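Long-range contacts in O-ureido-L-serine synthase (Streptomyces lavendulae, PDB 3X44), which catalyses the pyridoxal-phosphate-dependent addition of hydroxyurea to O-acetyl-L-serine, giving O-ureido-L-serine for biosynthesis of the antibiotic D-cycloserine: residues 8-13 / 36-41; 15-20 / 29-34; 71-76 / 99-104; 177-182 / 226-231. The protein carries 1 engineered substitution. All coordinates share one frame; numbering follows the deposited sequence.

Contact 1 of 4, residues 8-13 / 36-41; sequences LDTIGR and FNPGGS
Pro38 sets its pyrrolidine ring against the side chains of Thr10 and Ile11, and Asn37 beside it supplies the single hydrogen bond between residues 8-13 and 36-41. CG of the proline is the atom that touches both neighbours: it lies 3.3 Å from Thr10 OG1 and 3.6 Å from Ile11 CG1. Thr10 slides past the ring in the opposite direction, whereas Ile11 crosses it at about a right angle. The threonine oxygen touches the ring by van der Waals contact; its hydrogen bond goes to Ile7 O. A chi1 of 70° places OG1 where it can serve both partners.

Asn37 reaches across with its amide oxygen. OD1 accepts from Gly12 N at 2.8 Å in a nearly straight bond (165° at the hydrogen), the N-H pointing almost straight down the C=O axis. Its other end, ND2, donates weakly to Ser41 O at 3.1 Å and, again weakly, to Glu34. The amide therefore ties the 8-13 loop to the segment that leads into helix 43-56. Residues 37-40 form a type I beta turn, closed by Gly40 N to Asn37 O at 2.8 Å. The turn comes shortly before engineered Ala43, the position of the lysine that carries the cofactor in the natural enzyme, and Ser41 OG caps Ala43 N at the helix start.

Ile11 is also packed on Asp44 and Leu48 of helix 43-56, while Pro38 rests on Met80 of helix 73-85. Phe36 of the second subunit packs on both Thr10 and Pro38, placing this buried contact beside the subunit interface.

Contact 2 of 4, residues 15-20 / 29-34; sequences PIVRLQ and VYVKVE
Four backbone hydrogen bonds join residues 15-20 to residues 29-34 as an antiparallel ladder. Val17 and Val31 form the hydrogen-bonded pair, with Val17 N to Val31 O at 3.0 Å and Val31 N to Val17 O at 2.8 Å. Val33 N to Pro15 O and Leu19 N to Val29 O extend the ladder at its ends. Water 1 continues the link, donating to Leu19 O and accepting from Val29 N.

The two strands make a beta hairpin at the edge of this chain's mixed sheet, their directions 149° apart; strand 285-290 flanks strand 28-33 on its inner side. Beyond strand 16-18 the second subunit takes up backbone hydrogen bonds with Ile16 and Arg18.

Aliphatic and aromatic packing dominates the face bearing Ile16, Arg18, Tyr30 and Lys32. With CG anti to the backbone N (chi1 -174°), the extended Arg18 runs over one face of the Tyr30 ring: CG makes a CH-pi contact 4.2 Å from the centroid, and CB comes within 3.4 Å of Tyr30 CE2. The guanidinium plane stands at 82° to the ring, so no planar stack forms. Ile16 crosses the Lys32 chain at a slant, its CG1 3.9 Å from Lys32 CG, while the ammonium group goes to Glu159 in a salt bridge.

On the face of Val17 and Val31, their CG2 methyls meet at 3.7 Å, and Leu19 CD2 touches Val31 CG2 at 4.0 Å; Val270 of helix 264-278 packs against Leu19 and Val31.

Contact 3 of 4, residues 71-76 / 99-104; sequences SGNVGI and VERRKL. With PUS ((E)-O-(carbamoylamino)-N-({3-hydroxy-2-methyl-5-[(phosphonooxy)methyl]pyridin-4-yl}methylidene)-L-serine), chain C.
Arg101 extends from helix 99-107 to a backbone carbonyl beside the bound product: its NE donates to Ser71 O at 2.7 Å. The bond is bent (141° at the hydrogen), and the oxygen sits 17° out of the guanidinium plane. With chi1 at -79°, Arg101 CG sits beside the backbone N, anti to the carbonyl carbon, and the extended stem from CG to NE passes Gly72 CA, with CG 3.7 Å away. Gly72 has no side chain to obstruct this passage. NH1 and NH2 are held by Ser98 and Tyr297, which together with Ser71 O fix the rotation of the group.

Water 2 links the arginine to the ligand. It accepts from Arg101 NH2 and from Asn73 N, donates to Ser71 OG and, at longer range, to PUS O, and lies 2.6 Å from the phenolic O3 of PUS. The loop and helix N-terminus that follow strand 65-70 form the carboxylate-binding element of this enzyme family. Ser71 N donates to carboxylate oxygen OT, and Val74 N to PUS O at 2.8 Å. Asn73 ND2 gives a hydrogen bond of 2.8 Å to O3, while Ser71 OG reaches PUS OG, the oxygen joining the serine CB to the ureido nitrogen, at 2.7 Å.

One turn on, the helices meet through apolar side chains. Ile76 CD1 and Leu104 CD1 approach to 3.5 Å, a tight pair, as the side chains cross at a slant. Leu104 also packs on Phe261 of the second subunit.

Contact 4 of 4, residues 177-182 / 226-231; sequences GTTGTL and FVPGVL. With PUS ((E)-O-(carbamoylamino)-N-({3-hydroxy-2-methyl-5-[(phosphonooxy)methyl]pyridin-4-yl}methylidene)-L-serine), chain C.
Thr179 packs between Pro228 and Leu231 at the centre of a van der Waals contact without hydrogen bonds between the segments. Its methyl CG2 meets Pro228 CG at 3.7 Å, while OG1 lies beside Leu231, 3.3 Å from CB, the two side chains crossing at about a right angle. Chi1 of 86° turns that hydroxyl back between the backbone N and the carbonyl carbon, where it donates to Thr178 O at 2.6 Å, in the carbonyl plane and on a lone pair. The same carbonyl is flanked by Pro228 CB and by Val230 CG2, the latter 3.1 Å away. Pro228 CG also presses on Gly177 O, a buried oxygen with no polar partner in the model. Further along the helix, Leu182 CD2 touches Leu231 CD1 more loosely.

Polar contacts of residues 177-182 are directed instead at the phosphate of PUS. Gly177 N and Thr179 N both donate to O3P, the first almost perfectly straight at 177°. Thr178 uses its N and its OG1 on O1P, the hydroxyl at 2.6 Å, and Thr181 gives N and OG1 to O2P. Thr178 OG1 also accepts from Gly180 N at 3.1 Å, forming an ST turn, and has a further partner in Asn148.

Residues 228-231 form a type I beta turn that backs this loop. The glycine- and threonine-rich stretch at the N-terminus of helix 180-192 is the phosphate-binding loop of a fold-type II pyridoxal-phosphate enzyme, gripping all three terminal phosphate oxygens.

In the fold
Contacts 3 and 4 hold the bound PUS from different ends: 71-76 takes the carboxylate and O3, and 177-182 takes the phosphate. Their centres are about 19 Å apart and their nearest atoms about 6 Å, so the ligand bridges two sites that do not touch. Contact 1 meets contact 3 where Ser41 OG packs 3.3 Å from Asn73 CG; the side chain of Asn37 stays about 11 Å from PUS. Contact 2 is nested in the loop closed by contact 1, and the two touch through Phe36 CD2 and Pro15 CG at 3.4 Å. Contacts 1, 2 and 3 also reach the second subunit, whereas contact 4 touches no other chain.

Contact 1 of 4, residues 8-13 / 36-41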
# COMPACT_ATOMS: atom_id res chain seq x y z
N LEU A 8 -0.36 11.07 -12.18
CA LEU A 8 1.06 10.75 -12.26
C LEU A 8 1.61 10.23 -10.94
O LEU A 8 2.72 9.70 -10.88
CB LEU A 8 1.86 11.98 -12.70
CG LEU A 8 1.40 12.76 -13.94
CD1 LEU A 8 2.45 13.83 -14.29
CD2 LEU A 8 1.18 11.82 -15.12
N ASP A 9 0.83 10.38 -9.86
CA ASP A 9 1.28 9.92 -8.55
C ASP A 9 1.02 8.42 -8.38
O ASP A 9 1.34 7.84 -7.34
CB ASP A 9 0.58 10.71 -7.43
CG ASP A 9 0.91 12.20 -7.47
OD1 ASP A 9 2.01 12.55 -7.93
OD2 ASP A 9 0.06 13.01 -7.06
N THR A 10 0.45 7.80 -9.41
CA THR A 10 0.17 6.37 -9.37
C THR A 10 1.19 5.61 -10.19
O THR A 10 1.09 4.40 -10.36
CB THR A 10 -1.23 6.04 -9.92
OG1 THR A 10 -1.25 6.26 -11.34
CG2 THR A 10 -2.29 6.91 -9.25
N ILE A 11 2.18 6.34 -10.71
CA ILE A 11 3.22 5.71 -11.51
C ILE A 11 4.19 4.92 -10.63
O ILE A 11 4.60 5.39 -9.56
CB ILE A 11 3.99 6.77 -12.33
CG1 ILE A 11 3.13 7.23 -13.52
CG2 ILE A 11 5.33 6.20 -12.81
CD1 ILE A 11 3.70 8.41 -14.30
N GLY A 12 4.54 3.72 -11.07
CA GLY A 12 5.46 2.89 -10.32
C GLY A 12 4.74 1.96 -9.37
O GLY A 12 3.53 1.77 -9.47
N ARG A 13 5.50 1.38 -8.44
CA ARG A 13 4.98 0.46 -7.45
C ARG A 13 4.08 -0.60 -8.07
O ARG A 13 2.94 -0.80 -7.65
CB ARG A 13 4.22 1.24 -6.37
CG ARG A 13 5.13 2.09 -5.49
CD ARG A 13 4.33 2.97 -4.54
NE ARG A 13 3.17 3.57 -5.19
CZ ARG A 13 3.18 4.75 -5.81
NH1 ARG A 13 4.29 5.47 -5.87
NH2 ARG A 13 2.07 5.21 -6.38
N PHE A 36 0.30 -2.18 -14.96
CA PHE A 36 -0.42 -1.51 -13.88
C PHE A 36 -0.13 -0.01 -13.81
O PHE A 36 -0.77 0.72 -13.04
CB PHE A 36 -0.09 -2.18 -12.54
CG PHE A 36 -0.86 -3.46 -12.28
CD1 PHE A 36 -2.09 -3.42 -11.64
CD2 PHE A 36 -0.35 -4.69 -12.68
CE1 PHE A 36 -2.80 -4.60 -11.39
CE2 PHE A 36 -1.05 -5.87 -12.43
CZ PHE A 36 -2.28 -5.82 -11.78
N ASN A 37 0.84 0.46 -14.59
CA ASN A 37 1.15 1.89 -14.61
C ASN A 37 -0.02 2.54 -15.34
O ASN A 37 -0.63 1.93 -16.22
CB ASN A 37 2.45 2.14 -15.38
CG ASN A 37 3.69 1.95 -14.52
OD1 ASN A 37 3.75 2.43 -13.39
ND2 ASN A 37 4.67 1.22 -15.04
N PRO A 38 -0.35 3.80 -15.00
CA PRO A 38 -1.47 4.49 -15.66
C PRO A 38 -1.38 4.56 -17.18
O PRO A 38 -2.41 4.55 -17.87
CB PRO A 38 -1.48 5.89 -15.02
CG PRO A 38 -0.09 6.05 -14.44
CD PRO A 38 0.33 4.67 -14.02
N GLY A 39 -0.16 4.63 -17.70
CA GLY A 39 0.04 4.67 -19.13
C GLY A 39 -0.03 3.29 -19.77
O GLY A 39 -0.06 3.16 -21.00
N GLY A 40 -0.06 2.24 -18.94
CA GLY A 40 -0.15 0.89 -19.46
C GLY A 40 1.18 0.20 -19.71
O GLY A 40 1.22 -0.88 -20.28
N SER A 41 2.27 0.82 -19.28
CA SER A 41 3.59 0.23 -19.49
C SER A 41 4.69 0.88 -18.67
O SER A 41 4.51 1.95 -18.08
CB SER A 41 3.96 0.30 -20.98
OG SER A 41 4.62 1.52 -21.28

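Contact 2 of 4, residues 15-20 / 29-34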
# COMPACT_ATOMS: atom_id res chain seq x y z
N PRO A 15 2.92 -4.49 -9.11
CA PRO A 15 2.95 -5.81 -8.48
C PRO A 15 3.86 -6.81 -9.17
O PRO A 15 4.10 -6.73 -10.38
CB PRO A 15 1.49 -6.27 -8.50
CG PRO A 15 0.82 -5.46 -9.54
CD PRO A 15 1.63 -4.21 -9.77
N ILE A 16 4.39 -7.73 -8.37
CA ILE A 16 5.21 -8.82 -8.86
C ILE A 16 4.39 -10.03 -8.42
O ILE A 16 4.04 -10.17 -7.25
CB ILE A 16 6.61 -8.85 -8.19
CG1 ILE A 16 7.47 -7.71 -8.73
CG2 ILE A 16 7.30 -10.19 -8.50
CD1 ILE A 16 8.84 -7.65 -8.08
N VAL A 17 4.06 -10.89 -9.37
CA VAL A 17 3.26 -12.06 -9.08
C VAL A 17 3.90 -13.36 -9.56
O VAL A 17 4.65 -13.39 -10.54
CB VAL A 17 1.84 -11.93 -9.72
CG1 VAL A 17 1.46 -10.46 -9.83
CG2 VAL A 17 1.82 -12.58 -11.11
N ARG A 18 3.59 -14.44 -8.86
CA ARG A 18 4.13 -15.74 -9.20
C ARG A 18 3.32 -16.42 -10.30
O ARG A 18 2.09 -16.32 -10.31
CB ARG A 18 4.13 -16.63 -7.95
CG ARG A 18 4.80 -17.98 -8.10
CD ARG A 18 4.88 -18.66 -6.74
NE ARG A 18 5.42 -20.02 -6.83
CZ ARG A 18 4.76 -21.05 -7.36
NH1 ARG A 18 3.53 -20.88 -7.84
NH2 ARG A 18 5.32 -22.25 -7.40
N LEU A 19 4.00 -17.08 -11.23
CA LEU A 19 3.28 -17.81 -12.27
C LEU A 19 2.84 -19.10 -11.57
O LEU A 19 3.63 -19.73 -10.85
CB LEU A 19 4.21 -18.12 -13.46
CG LEU A 19 4.67 -16.91 -14.29
CD1 LEU A 19 5.26 -17.36 -15.63
CD2 LEU A 19 3.48 -15.97 -14.53
N GLN A 20 1.59 -19.48 -11.77
CA GLN A 20 1.03 -20.66 -11.12
C GLN A 20 1.18 -22.00 -11.83
O GLN A 20 1.23 -23.04 -11.16
CB GLN A 20 -0.45 -20.40 -10.82
CG GLN A 20 -0.67 -19.40 -9.70
CD GLN A 20 -0.45 -20.02 -8.33
OE1 GLN A 20 0.57 -20.66 -8.08
NE2 GLN A 20 -1.42 -19.82 -7.44
N VAL A 29 8.77 -18.86 -10.89
CA VAL A 29 8.96 -17.75 -11.81
C VAL A 29 8.00 -16.64 -11.43
O VAL A 29 6.79 -16.86 -11.36
CB VAL A 29 8.70 -18.17 -13.28
CG1 VAL A 29 8.89 -16.97 -14.20
CG2 VAL A 29 9.64 -19.30 -13.67
N TYR A 30 8.54 -15.46 -11.18
CA TYR A 30 7.74 -14.31 -10.81
C TYR A 30 7.82 -13.31 -11.95
O TYR A 30 8.78 -13.33 -12.72
CB TYR A 30 8.28 -13.69 -9.52
CG TYR A 30 7.99 -14.49 -8.27
CD1 TYR A 30 8.91 -15.45 -7.82
CD2 TYR A 30 6.83 -14.28 -7.52
CE1 TYR A 30 8.67 -16.16 -6.64
CE2 TYR A 30 6.59 -15.00 -6.34
CZ TYR A 30 7.52 -15.93 -5.91
OH TYR A 30 7.30 -16.62 -4.75
N VAL A 31 6.82 -12.45 -12.07
CA VAL A 31 6.80 -11.45 -13.14
C VAL A 31 6.38 -10.07 -12.64
O VAL A 31 5.47 -9.94 -11.82
CB VAL A 31 5.83 -11.89 -14.29
CG1 VAL A 31 6.39 -13.11 -15.00
CG2 VAL A 31 4.44 -12.20 -13.74
N LYS A 32 7.07 -9.03 -13.12
CA LYS A 32 6.75 -7.65 -12.76
C LYS A 32 5.80 -7.14 -13.82
O LYS A 32 6.15 -7.04 -15.01
CB LYS A 32 8.02 -6.77 -12.72
CG LYS A 32 7.86 -5.47 -11.92
CD LYS A 32 9.15 -5.08 -11.18
CE LYS A 32 9.01 -3.74 -10.44
NZ LYS A 32 7.86 -3.70 -9.46
N VAL A 33 4.58 -6.82 -13.40
CA VAL A 33 3.53 -6.37 -14.29
C VAL A 33 3.43 -4.85 -14.41
O VAL A 33 2.64 -4.21 -13.71
CB VAL A 33 2.17 -6.93 -13.82
CG1 VAL A 33 1.15 -6.87 -14.96
CG2 VAL A 33 2.36 -8.35 -13.34
N GLU A 34 4.21 -4.29 -15.33
CA GLU A 34 4.26 -2.85 -15.56
C GLU A 34 3.00 -2.29 -16.23
O GLU A 34 2.87 -1.07 -16.38
CB GLU A 34 5.49 -2.52 -16.41
CG GLU A 34 6.80 -2.82 -15.69
CD GLU A 34 7.00 -1.97 -14.45
OE1 GLU A 34 7.33 -2.53 -13.39
OE2 GLU A 34 6.82 -0.74 -14.55
O HOH W 1 6.36 -20.22 -10.55

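Contact 3 of 4, residues 71-76 / 99-104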
# COMPACT_ATOMS: atom_id res chain seq x y z
N SER A 71 9.31 3.78 -29.97
CA SER A 71 8.79 2.55 -30.58
C SER A 71 7.31 2.48 -30.21
O SER A 71 6.61 1.53 -30.57
CB SER A 71 9.52 1.30 -30.05
OG SER A 71 9.38 1.15 -28.65
N GLY A 72 6.84 3.49 -29.47
CA GLY A 72 5.44 3.53 -29.08
C GLY A 72 5.13 3.88 -27.63
O GLY A 72 4.56 4.93 -27.35
N ASN A 73 5.51 3.01 -26.70
CA ASN A 73 5.23 3.23 -25.29
C ASN A 73 5.76 4.54 -24.73
O ASN A 73 5.06 5.23 -23.98
CB ASN A 73 5.75 2.05 -24.46
CG ASN A 73 4.83 0.83 -24.53
OD1 ASN A 73 3.62 0.97 -24.67
ND2 ASN A 73 5.41 -0.36 -24.44
N VAL A 74 6.97 4.93 -25.08
CA VAL A 74 7.46 6.19 -24.54
C VAL A 74 6.61 7.33 -25.10
O VAL A 74 6.32 8.29 -24.39
CB VAL A 74 8.95 6.39 -24.86
CG1 VAL A 74 9.33 7.85 -24.72
CG2 VAL A 74 9.78 5.55 -23.89
N GLY A 75 6.20 7.21 -26.35
CA GLY A 75 5.35 8.23 -26.95
C GLY A 75 4.03 8.32 -26.20
O GLY A 75 3.53 9.41 -25.92
N ILE A 76 3.45 7.16 -25.87
CA ILE A 76 2.19 7.12 -25.15
C ILE A 76 2.34 7.77 -23.77
O ILE A 76 1.53 8.62 -23.38
CB ILE A 76 1.71 5.66 -24.97
CG1 ILE A 76 1.26 5.09 -26.32
CG2 ILE A 76 0.55 5.59 -23.99
CD1 ILE A 76 1.10 3.58 -26.33
N VAL A 99 -0.77 0.18 -34.72
CA VAL A 99 -1.63 1.34 -34.83
C VAL A 99 -2.19 1.76 -33.47
O VAL A 99 -2.46 2.95 -33.26
CB VAL A 99 -2.79 1.10 -35.84
CG1 VAL A 99 -3.68 -0.06 -35.38
CG2 VAL A 99 -3.61 2.37 -36.01
N GLU A 100 -2.32 0.80 -32.55
CA GLU A 100 -2.80 1.10 -31.21
C GLU A 100 -1.92 2.19 -30.60
O GLU A 100 -2.39 3.06 -29.87
CB GLU A 100 -2.76 -0.16 -30.33
CG GLU A 100 -3.89 -1.16 -30.60
CD GLU A 100 -3.46 -2.28 -31.54
OE1 GLU A 100 -2.50 -2.07 -32.30
OE2 GLU A 100 -4.09 -3.37 -31.52
N ARG A 101 -0.62 2.11 -30.90
CA ARG A 101 0.34 3.09 -30.41
C ARG A 101 0.01 4.47 -30.99
O ARG A 101 0.01 5.47 -30.28
CB ARG A 101 1.75 2.70 -30.82
CG ARG A 101 2.38 1.61 -29.97
CD ARG A 101 3.45 0.86 -30.77
NE ARG A 101 4.39 0.19 -29.88
CZ ARG A 101 4.16 -0.98 -29.29
NH1 ARG A 101 3.01 -1.61 -29.50
NH2 ARG A 101 5.06 -1.50 -28.48
N ARG A 102 -0.27 4.52 -32.29
CA ARG A 102 -0.62 5.79 -32.92
C ARG A 102 -1.88 6.38 -32.29
O ARG A 102 -1.95 7.58 -32.00
CB ARG A 102 -0.88 5.62 -34.42
CG ARG A 102 0.32 5.24 -35.27
CD ARG A 102 -0.16 4.98 -36.69
NE ARG A 102 0.82 4.25 -37.49
CZ ARG A 102 0.81 4.21 -38.82
NH1 ARG A 102 1.74 3.52 -39.47
NH2 ARG A 102 -0.12 4.86 -39.50
N LYS A 103 -2.87 5.54 -32.07
CA LYS A 103 -4.13 5.99 -31.51
C LYS A 103 -4.00 6.43 -30.06
O LYS A 103 -4.63 7.41 -29.65
CB LYS A 103 -5.19 4.89 -31.62
CG LYS A 103 -5.79 4.78 -33.02
CD LYS A 103 -6.86 3.70 -33.07
CE LYS A 103 -7.46 3.59 -34.46
NZ LYS A 103 -8.94 3.56 -34.41
N LEU A 104 -3.18 5.72 -29.30
CA LEU A 104 -3.00 6.07 -27.89
C LEU A 104 -2.31 7.41 -27.76
O LEU A 104 -2.71 8.25 -26.95
CB LEU A 104 -2.21 4.97 -27.18
CG LEU A 104 -3.06 3.80 -26.68
CD1 LEU A 104 -2.24 2.93 -25.73
CD2 LEU A 104 -4.29 4.32 -25.97
N PUS C . 10.26 1.29 -25.28
CA PUS C . 10.89 2.63 -25.63
CB PUS C . 12.20 2.45 -26.46
OG PUS C . 11.91 1.70 -27.73
ND PUS C . 12.79 2.12 -28.80
CE PUS C . 13.56 1.21 -29.43
NZ2 PUS C . 13.81 0.02 -28.85
OZ1 PUS C . 14.01 1.45 -30.51
C PUS C . 9.87 3.45 -26.45
O PUS C . 8.70 3.19 -26.36
OT PUS C . 10.24 4.36 -27.16
C2 PUS C . 8.51 -2.70 -24.39
C3 PUS C . 8.98 -1.32 -24.60
C4 PUS C . 10.36 -0.98 -24.23
C5 PUS C . 11.21 -2.01 -23.64
C6 PUS C . 10.65 -3.36 -23.46
C2A PUS C . 7.12 -3.10 -24.80
C4A PUS C . 10.96 0.37 -24.59
C5A PUS C . 12.65 -1.72 -23.22
N1 PUS C . 9.36 -3.64 -23.84
O3 PUS C . 8.14 -0.38 -25.07
O1P PUS C . 13.87 1.04 -22.78
O2P PUS C . 14.02 0.39 -20.51
O3P PUS C . 15.10 -0.91 -22.18
O4P PUS C . 12.68 -0.91 -22.00
P PUS C . 13.92 -0.09 -21.87
O HOH W 2 7.25 0.43 -27.34

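Contact 4 of 4, residues 177-182 / 226-231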
# COMPACT_ATOMS: atom_id res chain seq x y z
N GLY A 177 15.50 -1.79 -24.83
CA GLY A 177 15.30 -0.88 -25.94
C GLY A 177 16.33 0.21 -25.67
O GLY A 177 17.36 0.28 -26.34
N THR A 178 16.06 1.04 -24.67
CA THR A 178 17.00 2.09 -24.29
C THR A 178 18.03 1.51 -23.30
O THR A 178 19.11 2.08 -23.12
CB THR A 178 16.29 3.26 -23.59
OG1 THR A 178 15.75 2.83 -22.33
CG2 THR A 178 15.15 3.78 -24.47
N THR A 179 17.68 0.37 -22.71
CA THR A 179 18.48 -0.34 -21.70
C THR A 179 18.39 0.35 -20.34
O THR A 179 19.07 -0.03 -19.39
CB THR A 179 19.98 -0.52 -22.09
OG1 THR A 179 20.74 0.63 -21.70
CG2 THR A 179 20.13 -0.78 -23.57
N GLY A 180 17.52 1.36 -20.24
CA GLY A 180 17.37 2.06 -18.98
C GLY A 180 16.94 1.13 -17.85
O GLY A 180 17.38 1.28 -16.71
N THR A 181 16.07 0.18 -18.17
CA THR A 181 15.58 -0.76 -17.16
C THR A 181 16.71 -1.67 -16.73
O THR A 181 16.99 -1.82 -15.56
CB THR A 181 14.42 -1.62 -17.72
OG1 THR A 181 13.26 -0.80 -17.90
CG2 THR A 181 14.07 -2.74 -16.75
N LEU A 182 17.37 -2.28 -17.72
CA LEU A 182 18.48 -3.18 -17.47
C LEU A 182 19.65 -2.52 -16.75
O LEU A 182 20.28 -3.14 -15.88
CB LEU A 182 18.97 -3.75 -18.80
CG LEU A 182 20.34 -4.42 -18.82
CD1 LEU A 182 20.25 -5.74 -18.09
CD2 LEU A 182 20.80 -4.62 -20.27
N PHE A 226 21.30 0.54 -32.79
CA PHE A 226 22.52 1.16 -32.28
C PHE A 226 22.62 0.80 -30.79
O PHE A 226 21.64 0.33 -30.20
CB PHE A 226 22.49 2.69 -32.46
CG PHE A 226 21.29 3.37 -31.84
CD1 PHE A 226 20.21 3.77 -32.62
CD2 PHE A 226 21.24 3.61 -30.46
CE1 PHE A 226 19.09 4.40 -32.05
CE2 PHE A 226 20.13 4.23 -29.88
CZ PHE A 226 19.06 4.63 -30.68
N VAL A 227 23.80 0.99 -30.21
CA VAL A 227 23.98 0.70 -28.78
C VAL A 227 23.71 2.01 -28.03
O VAL A 227 24.45 2.99 -28.20
CB VAL A 227 25.41 0.22 -28.48
CG1 VAL A 227 25.55 -0.08 -26.99
CG2 VAL A 227 25.73 -1.03 -29.30
N PRO A 228 22.66 2.04 -27.20
CA PRO A 228 22.30 3.23 -26.43
C PRO A 228 23.38 3.74 -25.48
O PRO A 228 24.08 2.96 -24.83
CB PRO A 228 21.03 2.81 -25.67
CG PRO A 228 20.51 1.61 -26.41
CD PRO A 228 21.74 0.91 -26.93
N GLY A 229 23.50 5.06 -25.40
CA GLY A 229 24.48 5.67 -24.53
C GLY A 229 24.32 5.40 -23.04
O GLY A 229 25.31 5.34 -22.32
N VAL A 230 23.09 5.25 -22.56
CA VAL A 230 22.88 5.01 -21.14
C VAL A 230 23.31 3.62 -20.67
O VAL A 230 23.44 3.37 -19.47
CB VAL A 230 21.40 5.21 -20.72
CG1 VAL A 230 20.95 6.61 -21.08
CG2 VAL A 230 20.53 4.17 -21.38
N LEU A 231 23.53 2.71 -21.62
CA LEU A 231 23.91 1.34 -21.28
C LEU A 231 25.21 1.11 -20.51
O LEU A 231 26.27 1.59 -20.92
CB LEU A 231 23.97 0.48 -22.54
CG LEU A 231 24.55 -0.92 -22.30
CD1 LEU A 231 23.58 -1.70 -21.41
CD2 LEU A 231 24.78 -1.64 -23.61
N PUS C . 10.26 1.29 -25.28
CA PUS C . 10.89 2.63 -25.63
CB PUS C . 12.20 2.45 -26.46
OG PUS C . 11.91 1.70 -27.73
ND PUS C . 12.79 2.12 -28.80
CE PUS C . 13.56 1.21 -29.43
NZ2 PUS C . 13.81 0.02 -28.85
OZ1 PUS C . 14.01 1.45 -30.51
C PUS C . 9.87 3.45 -26.45
O PUS C . 8.70 3.19 -26.36
OT PUS C . 10.24 4.36 -27.16
C2 PUS C . 8.51 -2.70 -24.39
C3 PUS C . 8.98 -1.32 -24.60
C4 PUS C . 10.36 -0.98 -24.23
C5 PUS C . 11.21 -2.01 -23.64
C6 PUS C . 10.65 -3.36 -23.46
C2A PUS C . 7.12 -3.10 -24.80
C4A PUS C . 10.96 0.37 -24.59
C5A PUS C . 12.65 -1.72 -23.22
N1 PUS C . 9.36 -3.64 -23.84
O3 PUS C . 8.14 -0.38 -25.07
O1P PUS C . 13.87 1.04 -22.78
O2P PUS C . 14.02 0.39 -20.51
O3P PUS C . 15.10 -0.91 -22.18
O4P PUS C . 12.68 -0.91 -22.00
P PUS C . 13.92 -0.09 -21.87